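Ochratoxinase (Aspergillus niger, PDB 4C65) hydrolyses ochratoxin A to ochratoxin alpha and L-phenylalanine, acting as a zinc-dependent carboxypeptidase that releases C-terminal aromatic amino acids. Local coordinates at residues D3-T8 and V29-I34; V7-A12 and K47-T52; V266-E271 and Q311-S316; E272-M277 and Q322-A327; L345-A350 and K403-P408. One frame throughout, in Å; residues are numbered along the deposited sequence.

Contacts 1 and 2 both use strand 7-15, sharing Val7 and Thr8: contact 1 pairs it with strand 26-31 through backbone bonds, whereas contact 2 lays a short helix across it with mostly apolar atoms. About 47 Å away, centre to centre, from contact 1, contact 3 lies near a zinc ligand and relies on a tyrosine face and a bridging water. It touches contact 4 (Ala269 CB to Trp274 NE1, 3.6 Å), a surface contact that uses the same helix 304-327 and lays an indole against its backbone. Contact 5, nearer the chain's centre, combines an amide-amide hydrogen bond with a leucine-phenylalanine pair. All but contact 4 are partly buried.

Contact 1: D3-T8 and V29-I34; sequences DEAKVT and VISDKI
The carboxylate of Asp32 is turned toward Lys6 N, which approaches OD1 from above the carboxylate plane, 45° out of it. The bond is almost straight (Lys6 N to Asp32 OD1 2.9 Å, angle at the hydrogen 170°). The second oxygen faces a methyl group instead, with Asp32 OD2 3.6 Å from Ala5 CB, and Ser31 OG reaches the same methyl at 3.7 Å. With CG turned beside its own backbone N (chi1 -68°), Asp32 brings OD1 within range of Lys6 while its backbone N donates to Lys6 O at 2.8 Å, so both ends of Asp32 grip one residue. Beyond Lys6 and before Asp32 the two segments pair as the antiparallel hairpin of strands 7-15 and 26-31, which probably belongs to the smaller beta-sandwich domain: Val7 and Ser31 form a non-hydrogen-bonded pair, and Thr8 and Ile30 a hydrogen-bonded one, with Thr8 N to Ile30 O and Ile30 N to Thr8 O both 2.8 Å. Val7 and Val29 meet through their CG1 methyls at 3.9 Å, on the side where Tyr48 covers both. Asp32 takes a positive phi in the type II' turn from Ser31 to Ile34, which sends the chain back into strand 34-38.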
# COMPACT_ATOMS: atom_id res chain seq x y z
N ASP A 3 42.33 31.65 20.97
CA ASP A 3 43.49 30.69 20.88
C ASP A 3 44.02 30.27 22.26
O ASP A 3 44.58 29.19 22.40
CB ASP A 3 44.63 31.29 20.05
CG ASP A 3 44.30 31.36 18.55
OD1 ASP A 3 43.71 30.41 18.00
OD2 ASP A 3 44.66 32.38 17.91
N GLU A 4 43.84 31.13 23.26
CA GLU A 4 44.23 30.82 24.63
C GLU A 4 43.22 29.87 25.26
O GLU A 4 42.04 30.01 25.05
CB GLU A 4 44.30 32.11 25.46
CG GLU A 4 45.60 32.90 25.29
CD GLU A 4 46.80 32.26 25.95
OE1 GLU A 4 46.62 31.51 26.93
OE2 GLU A 4 47.94 32.49 25.50
N ALA A 5 43.70 28.92 26.05
CA ALA A 5 42.82 28.02 26.79
C ALA A 5 42.08 28.77 27.87
O ALA A 5 42.63 29.67 28.49
CB ALA A 5 43.64 26.93 27.41
N LYS A 6 40.83 28.41 28.07
CA LYS A 6 40.03 29.01 29.11
C LYS A 6 40.15 28.21 30.40
O LYS A 6 39.77 27.06 30.47
CB LYS A 6 38.57 29.14 28.67
CG LYS A 6 37.72 29.93 29.64
CD LYS A 6 36.36 30.29 29.08
CE LYS A 6 35.41 30.73 30.22
NZ LYS A 6 33.97 30.40 30.04
N VAL A 7 40.67 28.87 31.42
CA VAL A 7 41.01 28.21 32.66
C VAL A 7 40.15 28.71 33.81
O VAL A 7 40.01 29.92 34.00
CB VAL A 7 42.51 28.44 32.96
CG1 VAL A 7 42.90 27.89 34.33
CG2 VAL A 7 43.34 27.78 31.87
N THR A 8 39.60 27.78 34.59
CA THR A 8 38.79 28.10 35.77
C THR A 8 39.32 27.32 36.98
O THR A 8 39.56 26.12 36.90
CB THR A 8 37.32 27.72 35.57
OG1 THR A 8 36.84 28.30 34.36
CG2 THR A 8 36.48 28.18 36.73
N VAL A 29 40.95 22.40 38.63
CA VAL A 29 41.16 23.31 37.53
C VAL A 29 40.47 22.77 36.28
O VAL A 29 40.64 21.61 35.92
CB VAL A 29 42.64 23.51 37.24
CG1 VAL A 29 42.83 24.44 36.06
CG2 VAL A 29 43.35 24.07 38.47
N ILE A 30 39.71 23.64 35.62
CA ILE A 30 39.13 23.33 34.32
C ILE A 30 39.92 24.08 33.25
O ILE A 30 40.10 25.29 33.34
CB ILE A 30 37.65 23.78 34.22
CG1 ILE A 30 36.81 23.07 35.29
CG2 ILE A 30 37.10 23.47 32.83
CD1 ILE A 30 35.34 23.50 35.33
N SER A 31 40.39 23.34 32.25
CA SER A 31 40.96 23.95 31.05
C SER A 31 40.10 23.55 29.88
O SER A 31 40.08 22.39 29.51
CB SER A 31 42.40 23.49 30.84
OG SER A 31 42.93 24.06 29.66
N ASP A 32 39.37 24.52 29.33
CA ASP A 32 38.43 24.29 28.24
C ASP A 32 37.40 23.24 28.64
O ASP A 32 36.63 23.47 29.54
CB ASP A 32 39.16 23.96 26.94
CG ASP A 32 39.93 25.15 26.41
OD1 ASP A 32 39.44 26.28 26.60
OD2 ASP A 32 41.01 24.97 25.83
N LYS A 33 37.40 22.07 27.99
CA LYS A 33 36.36 21.06 28.23
C LYS A 33 36.73 20.03 29.25
O LYS A 33 35.88 19.24 29.67
CB LYS A 33 36.02 20.36 26.93
CG LYS A 33 35.43 21.31 25.90
CD LYS A 33 35.36 20.72 24.51
CE LYS A 33 34.92 21.74 23.47
NZ LYS A 33 33.79 21.24 22.62
N ILE A 34 38.00 20.03 29.67
CA ILE A 34 38.57 18.95 30.47
C ILE A 34 39.09 19.39 31.83
O ILE A 34 39.28 20.55 32.07
CB ILE A 34 39.64 18.32 29.56
CG1 ILE A 34 38.84 17.41 28.64
CG2 ILE A 34 40.76 17.58 30.28
CD1 ILE A 34 38.87 17.82 27.19

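Contact 2: V7-A12 and K47-T52; sequences VTIIYA and KYLRST
Ile9 reaches from strand 7-12 into the angle between Tyr48, Leu49 and Thr52 at the end of helix 47-51. This is strand-on-helix packing in what is probably the beta-sandwich domain: the two short axes approach to 8.2 Å, and their directions differ by 110°, so the helix lies across the strand. After Thr52 and Gln53 the chain enters strand 54-58, which runs parallel to strand 7-15, and Gln53 OE1 accepts from Val7 N.

Along the Ile9 side chain, CB starts toward the helix and CG1 follows beside the backbone N (chi1 -54°). CG1 then passes the threonine, 3.6 Å from Thr52 OG1, the two side chains crossing at about a right angle. An extended chi2 carries CD1 onward to the helix backbone, where Ile9 CD1 lies 3.6 Å from Tyr48 O, with Thr52 CG2 close by. Ile9 CD1 also meets Leu49 CD2 at 4.0 Å. That same leucine methyl also touches the phenol end of Tyr11, whose ring has a cation-pi partner in Arg57.

Val7 adds the neighbouring patch: its CG2 meets Ser51 OG at 3.7 Å, and its CG1 approaches Tyr48 CD1 obliquely at 4.1 Å. The Tyr48 ring has Lys47 CG over the centre of one face. Ser51 OG, although next to Val7, is turned back into its own helix: it donates to Lys47 O at 3.1 Å, approaching that oxygen from the face opposite the one used by Ser51 N.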
# COMPACT_ATOMS: atom_id res chain seq x y z
N VAL A 7 40.67 28.87 31.42
CA VAL A 7 41.01 28.21 32.66
C VAL A 7 40.15 28.71 33.81
O VAL A 7 40.01 29.92 34.00
CB VAL A 7 42.51 28.44 32.96
CG1 VAL A 7 42.90 27.89 34.33
CG2 VAL A 7 43.34 27.78 31.87
N THR A 8 39.60 27.78 34.59
CA THR A 8 38.79 28.10 35.77
C THR A 8 39.32 27.32 36.98
O THR A 8 39.56 26.12 36.90
CB THR A 8 37.32 27.72 35.57
OG1 THR A 8 36.84 28.30 34.36
CG2 THR A 8 36.48 28.18 36.73
N ILE A 9 39.54 28.03 38.09
CA ILE A 9 39.94 27.38 39.34
C ILE A 9 38.77 27.38 40.28
O ILE A 9 38.15 28.41 40.51
CB ILE A 9 41.13 28.08 40.02
CG1 ILE A 9 42.29 28.20 39.02
CG2 ILE A 9 41.58 27.27 41.24
CD1 ILE A 9 43.54 28.83 39.58
N ILE A 10 38.45 26.20 40.80
CA ILE A 10 37.39 26.05 41.78
C ILE A 10 37.98 25.49 43.07
O ILE A 10 38.56 24.41 43.07
CB ILE A 10 36.31 25.06 41.30
CG1 ILE A 10 35.77 25.48 39.94
CG2 ILE A 10 35.19 24.96 42.33
CD1 ILE A 10 35.14 24.34 39.17
N TYR A 11 37.86 26.26 44.15
CA TYR A 11 38.31 25.83 45.46
C TYR A 11 37.16 25.23 46.20
O TYR A 11 36.07 25.80 46.22
CB TYR A 11 38.83 27.02 46.26
CG TYR A 11 40.07 27.66 45.67
CD1 TYR A 11 41.33 27.22 46.03
CD2 TYR A 11 39.98 28.67 44.74
CE1 TYR A 11 42.48 27.80 45.50
CE2 TYR A 11 41.13 29.27 44.20
CZ TYR A 11 42.37 28.83 44.59
OH TYR A 11 43.49 29.40 44.09
N ALA A 12 37.39 24.07 46.81
CA ALA A 12 36.31 23.35 47.47
C ALA A 12 36.64 22.98 48.90
O ALA A 12 37.66 22.34 49.15
CB ALA A 12 35.96 22.09 46.67
N LYS A 47 51.08 27.55 36.88
CA LYS A 47 50.70 28.03 35.54
C LYS A 47 49.22 28.34 35.46
O LYS A 47 48.83 29.29 34.79
CB LYS A 47 51.12 27.07 34.44
CG LYS A 47 50.53 25.68 34.54
CD LYS A 47 50.92 24.85 33.32
CE LYS A 47 50.62 23.37 33.56
NZ LYS A 47 50.48 22.56 32.33
N TYR A 48 48.40 27.58 36.19
CA TYR A 48 46.96 27.83 36.25
C TYR A 48 46.60 29.02 37.14
O TYR A 48 45.67 29.77 36.82
CB TYR A 48 46.19 26.59 36.71
CG TYR A 48 46.41 25.37 35.85
CD1 TYR A 48 46.20 25.42 34.47
CD2 TYR A 48 46.84 24.18 36.41
CE1 TYR A 48 46.41 24.31 33.67
CE2 TYR A 48 47.05 23.06 35.62
CZ TYR A 48 46.84 23.13 34.25
OH TYR A 48 47.04 22.03 33.48
N LEU A 49 47.35 29.22 38.23
CA LEU A 49 47.18 30.40 39.08
C LEU A 49 47.41 31.69 38.28
O LEU A 49 46.74 32.70 38.53
CB LEU A 49 48.14 30.34 40.27
CG LEU A 49 47.88 29.27 41.34
CD1 LEU A 49 49.02 29.20 42.34
CD2 LEU A 49 46.56 29.52 42.05
N ARG A 50 48.34 31.64 37.33
CA ARG A 50 48.66 32.75 36.42
C ARG A 50 47.59 32.97 35.35
O ARG A 50 47.19 34.11 35.09
CB ARG A 50 49.98 32.47 35.69
CG ARG A 50 51.17 32.98 36.43
CD ARG A 50 52.33 32.20 35.90
NE ARG A 50 53.30 31.88 36.94
CZ ARG A 50 53.99 30.73 37.03
NH1 ARG A 50 53.84 29.75 36.15
NH2 ARG A 50 54.86 30.59 38.02
N SER A 51 47.14 31.88 34.73
CA SER A 51 46.34 31.97 33.52
C SER A 51 44.82 31.97 33.76
O SER A 51 44.06 32.17 32.82
CB SER A 51 46.71 30.83 32.57
OG SER A 51 46.30 29.57 33.10
N THR A 52 44.38 31.78 35.00
CA THR A 52 42.93 31.63 35.27
C THR A 52 42.09 32.88 34.92
O THR A 52 42.38 33.99 35.33
CB THR A 52 42.65 31.14 36.71
OG1 THR A 52 41.25 30.87 36.86
CG2 THR A 52 43.08 32.16 37.77

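Contact 3: V266-E271 and Q311-S316; sequences VSYADE and QALADS
The ring of Tyr268 lies with one face over Ser316, whose CB sits 4.1 Å from the ring centroid and 28° off the ring normal, a CH-pi contact. Ser316 OG is displaced toward the hydroxyl half of the ring, 3.3 Å from Tyr268 CE1. It makes no bond to the tyrosine. With OG beside the backbone N (chi1 -52°), it donates to Ala312 O at 3.0 Å, tilted 33° from the carbonyl plane, while Ser316 N reaches that oxygen from the opposite face. The far end of the ring extends along the helix, so that Tyr268 OH comes 3.8 Å from Leu313 CA and Leu313 CG approaches the ring obliquely. The leucine's CD2 methyl lies against the preceding loop residue, 3.8 Å from Ser267 OG.

The loop 266-271 follows strand 262-263 of the twisted TIM barrel and leads into helix 271-280, with Asp270 as its N-cap through a bond from Val273 N to OD1. It lies beside the metal site: the Ser267 side chain is about 4 Å from that of His265, a ligand of the second zinc, and Ser267 OG is hydrogen-bonded to His247 ND1.

Two carbonyls, Ser267 O and Ser316 O, approach to 3.2 Å with no proton between them. A water bonds to the latter, donating to Ser316 O at 3.0 Å and also to Ala269 O, and so ties the loop to the helix.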
# COMPACT_ATOMS: atom_id res chain seq x y z
N VAL A 266 15.89 -5.84 37.36
CA VAL A 266 16.55 -7.05 37.81
C VAL A 266 15.90 -7.62 39.05
O VAL A 266 16.57 -8.18 39.92
CB VAL A 266 18.06 -6.84 38.05
CG1 VAL A 266 18.83 -8.03 37.53
CG2 VAL A 266 18.58 -5.59 37.34
N SER A 267 14.58 -7.56 39.09
CA SER A 267 13.80 -7.85 40.30
C SER A 267 14.00 -9.23 40.93
O SER A 267 13.78 -9.39 42.13
CB SER A 267 12.31 -7.64 40.01
OG SER A 267 12.10 -6.33 39.52
N TYR A 268 14.37 -10.24 40.15
CA TYR A 268 14.54 -11.60 40.70
C TYR A 268 15.99 -12.06 40.64
O TYR A 268 16.27 -13.26 40.53
CB TYR A 268 13.57 -12.59 40.01
CG TYR A 268 12.15 -12.38 40.43
CD1 TYR A 268 11.63 -13.01 41.56
CD2 TYR A 268 11.34 -11.50 39.75
CE1 TYR A 268 10.32 -12.79 41.97
CE2 TYR A 268 10.04 -11.26 40.16
CZ TYR A 268 9.55 -11.90 41.27
OH TYR A 268 8.26 -11.65 41.65
N ALA A 269 16.91 -11.11 40.67
CA ALA A 269 18.33 -11.43 40.78
C ALA A 269 18.57 -12.14 42.09
O ALA A 269 18.13 -11.68 43.14
CB ALA A 269 19.17 -10.19 40.70
N ASP A 270 19.26 -13.27 42.03
CA ASP A 270 19.61 -14.03 43.22
C ASP A 270 21.11 -14.24 43.19
O ASP A 270 21.79 -13.64 42.36
CB ASP A 270 18.88 -15.36 43.24
CG ASP A 270 19.13 -16.19 42.01
OD1 ASP A 270 19.97 -15.81 41.16
OD2 ASP A 270 18.48 -17.25 41.88
N GLU A 271 21.63 -15.09 44.08
CA GLU A 271 23.06 -15.30 44.17
C GLU A 271 23.69 -15.66 42.83
O GLU A 271 24.72 -15.11 42.48
CB GLU A 271 23.41 -16.34 45.23
CG GLU A 271 24.90 -16.36 45.47
CD GLU A 271 25.41 -17.38 46.49
OE1 GLU A 271 24.66 -17.92 47.35
OE2 GLU A 271 26.63 -17.66 46.45
N GLN A 311 3.37 -6.42 45.54
CA GLN A 311 4.15 -6.37 46.77
C GLN A 311 5.20 -7.46 46.84
O GLN A 311 6.30 -7.22 47.32
CB GLN A 311 3.25 -6.50 47.98
CG GLN A 311 2.62 -5.20 48.39
CD GLN A 311 1.71 -5.36 49.59
OE1 GLN A 311 0.79 -6.19 49.58
NE2 GLN A 311 1.94 -4.55 50.62
N ALA A 312 4.84 -8.65 46.38
CA ALA A 312 5.75 -9.78 46.31
C ALA A 312 6.93 -9.41 45.43
O ALA A 312 8.08 -9.70 45.77
CB ALA A 312 5.04 -11.00 45.74
N LEU A 313 6.65 -8.80 44.29
CA LEU A 313 7.69 -8.36 43.36
C LEU A 313 8.55 -7.24 43.97
O LEU A 313 9.75 -7.27 43.84
CB LEU A 313 7.08 -7.89 42.03
CG LEU A 313 8.07 -7.55 40.90
CD1 LEU A 313 7.42 -7.77 39.55
CD2 LEU A 313 8.59 -6.11 41.01
N ALA A 314 7.91 -6.28 44.62
CA ALA A 314 8.62 -5.22 45.35
C ALA A 314 9.59 -5.79 46.39
O ALA A 314 10.72 -5.36 46.46
CB ALA A 314 7.63 -4.28 46.02
N ASP A 315 9.16 -6.82 47.14
CA ASP A 315 10.03 -7.50 48.10
C ASP A 315 11.19 -8.22 47.46
O ASP A 315 12.33 -8.05 47.89
CB ASP A 315 9.25 -8.51 48.94
CG ASP A 315 8.20 -7.86 49.80
OD1 ASP A 315 8.20 -6.63 49.83
OD2 ASP A 315 7.33 -8.52 50.35
N SER A 316 10.92 -9.01 46.42
CA SER A 316 11.99 -9.66 45.66
C SER A 316 12.97 -8.64 45.12
O SER A 316 14.18 -8.82 45.22
CB SER A 316 11.44 -10.44 44.49
OG SER A 316 10.42 -11.31 44.94
O HOH W 1 15.45 -11.47 44.92

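Contact 4: E272-M277 and Q322-A327; sequences EVWELM and QGAIKA
Trp274 lies flat against the backbone of helix 322-327, and this is the tight part of the contact. The residue points toward the other helix, and with CG beside its own backbone N (chi1 -52°) the indole is laid along Gly323 and Ala324. Gly323 CA stands 3.7 Å from the centroid of the six-membered ring, 25° off its normal, a CH-pi contact; its nearest ring atom is Trp274 CZ2, 3.4 Å from Gly323 CA. The glycine carbonyl carbon lies over the centre of the same face. Ala324 N is above it too, but offset toward the rim, at 3.6 Å from Trp274 NE1. Gly323 carries no side chain, which is what lets the ring come down onto the main chain at this separation. On the pyrrole half Trp274 CD1 packs on Ala324 CB at 3.7 Å, and NE1 has a weak hydrogen bond to Ala320 O, one turn before Ala324.

The looser side lies at Ala327. Trp274 CB meets Ala327 CB at 4.0 Å, and Glu275 gets no nearer than 4.5 Å, from OE2 to Ala327 CB. Its carboxylate is engaged within its own helix instead, in a salt bridge with Lys278.

The short axes approach to 9.7 Å at 45°, and Trp274 fills most of the contact between them. Helices 271-280 and 304-327 belong to the layer of helices that surrounds the strands of a TIM barrel.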
# COMPACT_ATOMS: atom_id res chain seq x y z
N GLU A 272 23.07 -16.57 42.09
CA GLU A 272 23.59 -16.98 40.79
C GLU A 272 23.75 -15.79 39.83
O GLU A 272 24.77 -15.67 39.16
CB GLU A 272 22.69 -18.05 40.18
CG GLU A 272 23.03 -18.39 38.73
CD GLU A 272 22.26 -19.58 38.19
OE1 GLU A 272 21.26 -20.00 38.80
OE2 GLU A 272 22.67 -20.08 37.12
N VAL A 273 22.73 -14.92 39.77
CA VAL A 273 22.75 -13.71 38.94
C VAL A 273 23.86 -12.73 39.35
O VAL A 273 24.58 -12.22 38.50
CB VAL A 273 21.40 -12.97 39.03
CG1 VAL A 273 21.46 -11.66 38.27
CG2 VAL A 273 20.28 -13.83 38.48
N TRP A 274 23.99 -12.47 40.65
CA TRP A 274 25.00 -11.53 41.14
C TRP A 274 26.40 -11.97 40.71
O TRP A 274 27.17 -11.17 40.16
CB TRP A 274 24.95 -11.36 42.66
CG TRP A 274 23.57 -11.03 43.20
CD1 TRP A 274 22.63 -10.26 42.61
CD2 TRP A 274 23.01 -11.47 44.45
NE1 TRP A 274 21.51 -10.18 43.41
CE2 TRP A 274 21.72 -10.92 44.54
CE3 TRP A 274 23.48 -12.29 45.48
CZ2 TRP A 274 20.88 -11.18 45.62
CZ3 TRP A 274 22.64 -12.52 46.58
CH2 TRP A 274 21.36 -11.97 46.64
N GLU A 275 26.71 -13.24 40.92
CA GLU A 275 28.00 -13.80 40.53
C GLU A 275 28.25 -13.69 39.03
O GLU A 275 29.33 -13.30 38.61
CB GLU A 275 28.13 -15.27 40.97
CG GLU A 275 28.27 -15.42 42.47
CD GLU A 275 29.29 -14.44 43.04
OE1 GLU A 275 30.43 -14.43 42.54
OE2 GLU A 275 28.93 -13.65 43.97
N LEU A 276 27.24 -14.05 38.24
CA LEU A 276 27.35 -13.93 36.79
C LEU A 276 27.61 -12.49 36.37
O LEU A 276 28.41 -12.24 35.46
CB LEU A 276 26.09 -14.44 36.07
CG LEU A 276 26.03 -15.94 35.81
CD1 LEU A 276 24.65 -16.33 35.28
CD2 LEU A 276 27.09 -16.37 34.82
N MET A 277 26.92 -11.55 37.00
CA MET A 277 27.04 -10.15 36.62
C MET A 277 28.42 -9.60 36.97
O MET A 277 28.98 -8.77 36.23
CB MET A 277 25.95 -9.32 37.28
CG MET A 277 24.56 -9.56 36.69
SD MET A 277 23.29 -8.62 37.55
CE MET A 277 23.54 -7.00 36.79
N GLN A 322 19.58 -5.32 47.40
CA GLN A 322 20.42 -5.39 48.59
C GLN A 322 21.49 -6.46 48.40
O GLN A 322 22.64 -6.25 48.76
CB GLN A 322 19.58 -5.71 49.83
CG GLN A 322 18.69 -4.56 50.27
CD GLN A 322 17.69 -4.96 51.33
OE1 GLN A 322 17.50 -6.14 51.63
NE2 GLN A 322 17.02 -3.98 51.88
N GLY A 323 21.08 -7.60 47.85
CA GLY A 323 22.00 -8.71 47.65
C GLY A 323 23.11 -8.36 46.68
O GLY A 323 24.27 -8.73 46.89
N ALA A 324 22.76 -7.63 45.63
CA ALA A 324 23.72 -7.25 44.62
C ALA A 324 24.71 -6.24 45.17
O ALA A 324 25.88 -6.25 44.81
CB ALA A 324 23.02 -6.68 43.40
N ILE A 325 24.24 -5.36 46.04
CA ILE A 325 25.12 -4.39 46.68
C ILE A 325 26.09 -5.14 47.59
O ILE A 325 27.29 -4.91 47.52
CB ILE A 325 24.32 -3.34 47.48
CG1 ILE A 325 23.59 -2.40 46.51
CG2 ILE A 325 25.22 -2.53 48.42
CD1 ILE A 325 22.42 -1.66 47.12
N LYS A 326 25.55 -6.04 48.41
CA LYS A 326 26.30 -6.83 49.37
C LYS A 326 27.32 -7.72 48.63
O LYS A 326 28.46 -7.86 49.07
CB LYS A 326 25.32 -7.64 50.28
CG LYS A 326 25.11 -7.00 51.63
CD LYS A 326 24.60 -8.05 52.63
CE LYS A 326 23.95 -7.46 53.93
NZ LYS A 326 22.59 -6.89 53.66
N ALA A 327 26.95 -8.25 47.47
CA ALA A 327 27.84 -9.14 46.73
C ALA A 327 28.89 -8.41 45.90
O ALA A 327 29.78 -9.03 45.34
CB ALA A 327 27.03 -10.05 45.82

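Contact 5: L345-A350 and K403-P408; sequences LELQFA and KVFQEP
Hydrogen bonding links two glutamines, Gln406 and Gln348, whose amide planes are only 16° apart. Gln406 NE2 donates to Gln348 OE1 at 2.7 Å, with 168° at the hydrogen. The donor lies in the carbonyl plane and the acceptor close to the plane of the Gln406 amide, an arrangement that favours coplanar amides. Gln348 reaches this position with CG anti to its backbone N (chi1 174°) and an extended chain; its NE2 has a weak bond to Glu352 OE1 one turn on.

Aliphatic contacts line the same amides. The stretched Lys403 side chain runs past the end of Gln348, its CG 3.6 Å from Gln348 OE1. Leu345 CD2 abuts the other amide, 3.6 Å from Gln406 OE1, the two side chains crossing at about a right angle.

The two pieces lie far apart in the chain: helix 344-354 follows the barrel strand 331-332, while the 3-10 turn 404-406 sits in the loop between strands 391-394 and 411-416. Leu345 is about 11 Å, side chain to side chain, from the active-site Asp336.

Aromatic packing supplies the buried flank. Leu347 CD1 touches Phe405 CD2 at 3.7 Å and lies 4.2 Å from the ring centroid, an off-centre CH-pi contact approached obliquely. Helix 358-365 closes this side, with Ile362 against Phe405, and Ala361 and Ala365 against Leu347.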
# COMPACT_ATOMS: atom_id res chain seq x y z
N LEU A 345 15.70 11.23 44.25
CA LEU A 345 15.13 10.19 45.09
C LEU A 345 15.86 8.85 44.98
O LEU A 345 15.88 8.06 45.94
CB LEU A 345 13.67 9.94 44.73
CG LEU A 345 12.55 10.79 45.31
CD1 LEU A 345 11.20 10.14 45.04
CD2 LEU A 345 12.70 10.95 46.82
N GLU A 346 16.38 8.55 43.80
CA GLU A 346 17.03 7.27 43.59
C GLU A 346 18.28 7.15 44.47
O GLU A 346 18.64 6.03 44.89
CB GLU A 346 17.37 7.08 42.12
CG GLU A 346 17.75 5.66 41.74
CD GLU A 346 16.61 4.67 41.93
OE1 GLU A 346 15.44 5.08 41.97
OE2 GLU A 346 16.92 3.46 42.02
N LEU A 347 18.94 8.28 44.72
CA LEU A 347 20.10 8.28 45.62
C LEU A 347 19.65 7.95 47.04
O LEU A 347 20.30 7.16 47.73
CB LEU A 347 20.83 9.62 45.58
CG LEU A 347 21.67 9.87 44.33
CD1 LEU A 347 21.65 11.33 43.97
CD2 LEU A 347 23.10 9.40 44.49
N GLN A 348 18.55 8.55 47.46
CA GLN A 348 17.95 8.26 48.74
C GLN A 348 17.66 6.76 48.89
O GLN A 348 18.00 6.16 49.89
CB GLN A 348 16.67 9.05 48.91
CG GLN A 348 15.92 8.69 50.16
CD GLN A 348 14.72 9.58 50.41
OE1 GLN A 348 14.69 10.76 50.05
NE2 GLN A 348 13.76 9.04 51.13
N PHE A 349 17.09 6.16 47.85
CA PHE A 349 16.74 4.76 47.92
C PHE A 349 17.96 3.87 47.87
O PHE A 349 17.95 2.82 48.50
CB PHE A 349 15.74 4.38 46.81
CG PHE A 349 14.43 5.13 46.89
CD1 PHE A 349 13.78 5.29 48.10
CD2 PHE A 349 13.84 5.63 45.73
CE1 PHE A 349 12.58 5.97 48.16
CE2 PHE A 349 12.64 6.32 45.79
CZ PHE A 349 12.01 6.48 47.01
N ALA A 350 19.00 4.28 47.16
CA ALA A 350 20.26 3.54 47.18
C ALA A 350 20.80 3.38 48.60
O ALA A 350 21.28 2.31 48.99
CB ALA A 350 21.28 4.24 46.31
N LYS A 403 19.62 13.29 51.03
CA LYS A 403 18.45 14.03 50.56
C LYS A 403 18.76 15.47 50.12
O LYS A 403 17.88 16.17 49.63
CB LYS A 403 17.39 14.09 51.65
CG LYS A 403 16.85 12.75 52.06
CD LYS A 403 15.72 12.92 53.07
CE LYS A 403 15.38 11.59 53.68
NZ LYS A 403 14.47 11.76 54.83
N VAL A 404 19.99 15.92 50.36
CA VAL A 404 20.38 17.27 49.96
C VAL A 404 20.14 17.50 48.46
O VAL A 404 19.69 18.58 48.05
CB VAL A 404 21.85 17.54 50.35
CG1 VAL A 404 22.38 18.77 49.63
CG2 VAL A 404 21.96 17.76 51.86
N PHE A 405 20.39 16.46 47.66
CA PHE A 405 20.17 16.52 46.22
C PHE A 405 18.72 16.81 45.81
O PHE A 405 18.46 17.20 44.69
CB PHE A 405 20.61 15.22 45.58
CG PHE A 405 22.07 14.96 45.67
CD1 PHE A 405 22.97 15.71 44.95
CD2 PHE A 405 22.54 13.93 46.46
CE1 PHE A 405 24.33 15.45 45.03
CE2 PHE A 405 23.90 13.67 46.55
CZ PHE A 405 24.80 14.43 45.84
N GLN A 406 17.78 16.62 46.72
CA GLN A 406 16.37 16.88 46.42
C GLN A 406 15.99 18.36 46.51
O GLN A 406 14.85 18.70 46.20
CB GLN A 406 15.47 16.03 47.32
CG GLN A 406 15.53 14.55 46.95
CD GLN A 406 14.90 13.68 48.00
OE1 GLN A 406 13.81 13.97 48.47
NE2 GLN A 406 15.59 12.62 48.38
N GLU A 407 16.90 19.22 46.95
CA GLU A 407 16.67 20.64 46.86
C GLU A 407 17.56 21.22 45.74
O GLU A 407 18.77 21.34 45.94
CB GLU A 407 16.92 21.31 48.21
CG GLU A 407 16.80 22.83 48.18
CD GLU A 407 15.51 23.35 47.51
OE1 GLU A 407 14.48 23.42 48.21
OE2 GLU A 407 15.54 23.71 46.30
N PRO A 408 16.97 21.57 44.56
CA PRO A 408 17.78 22.13 43.45
C PRO A 408 18.58 23.41 43.80
O PRO A 408 19.64 23.61 43.22
CB PRO A 408 16.75 22.46 42.36
CG PRO A 408 15.48 21.78 42.73
CD PRO A 408 15.54 21.45 44.20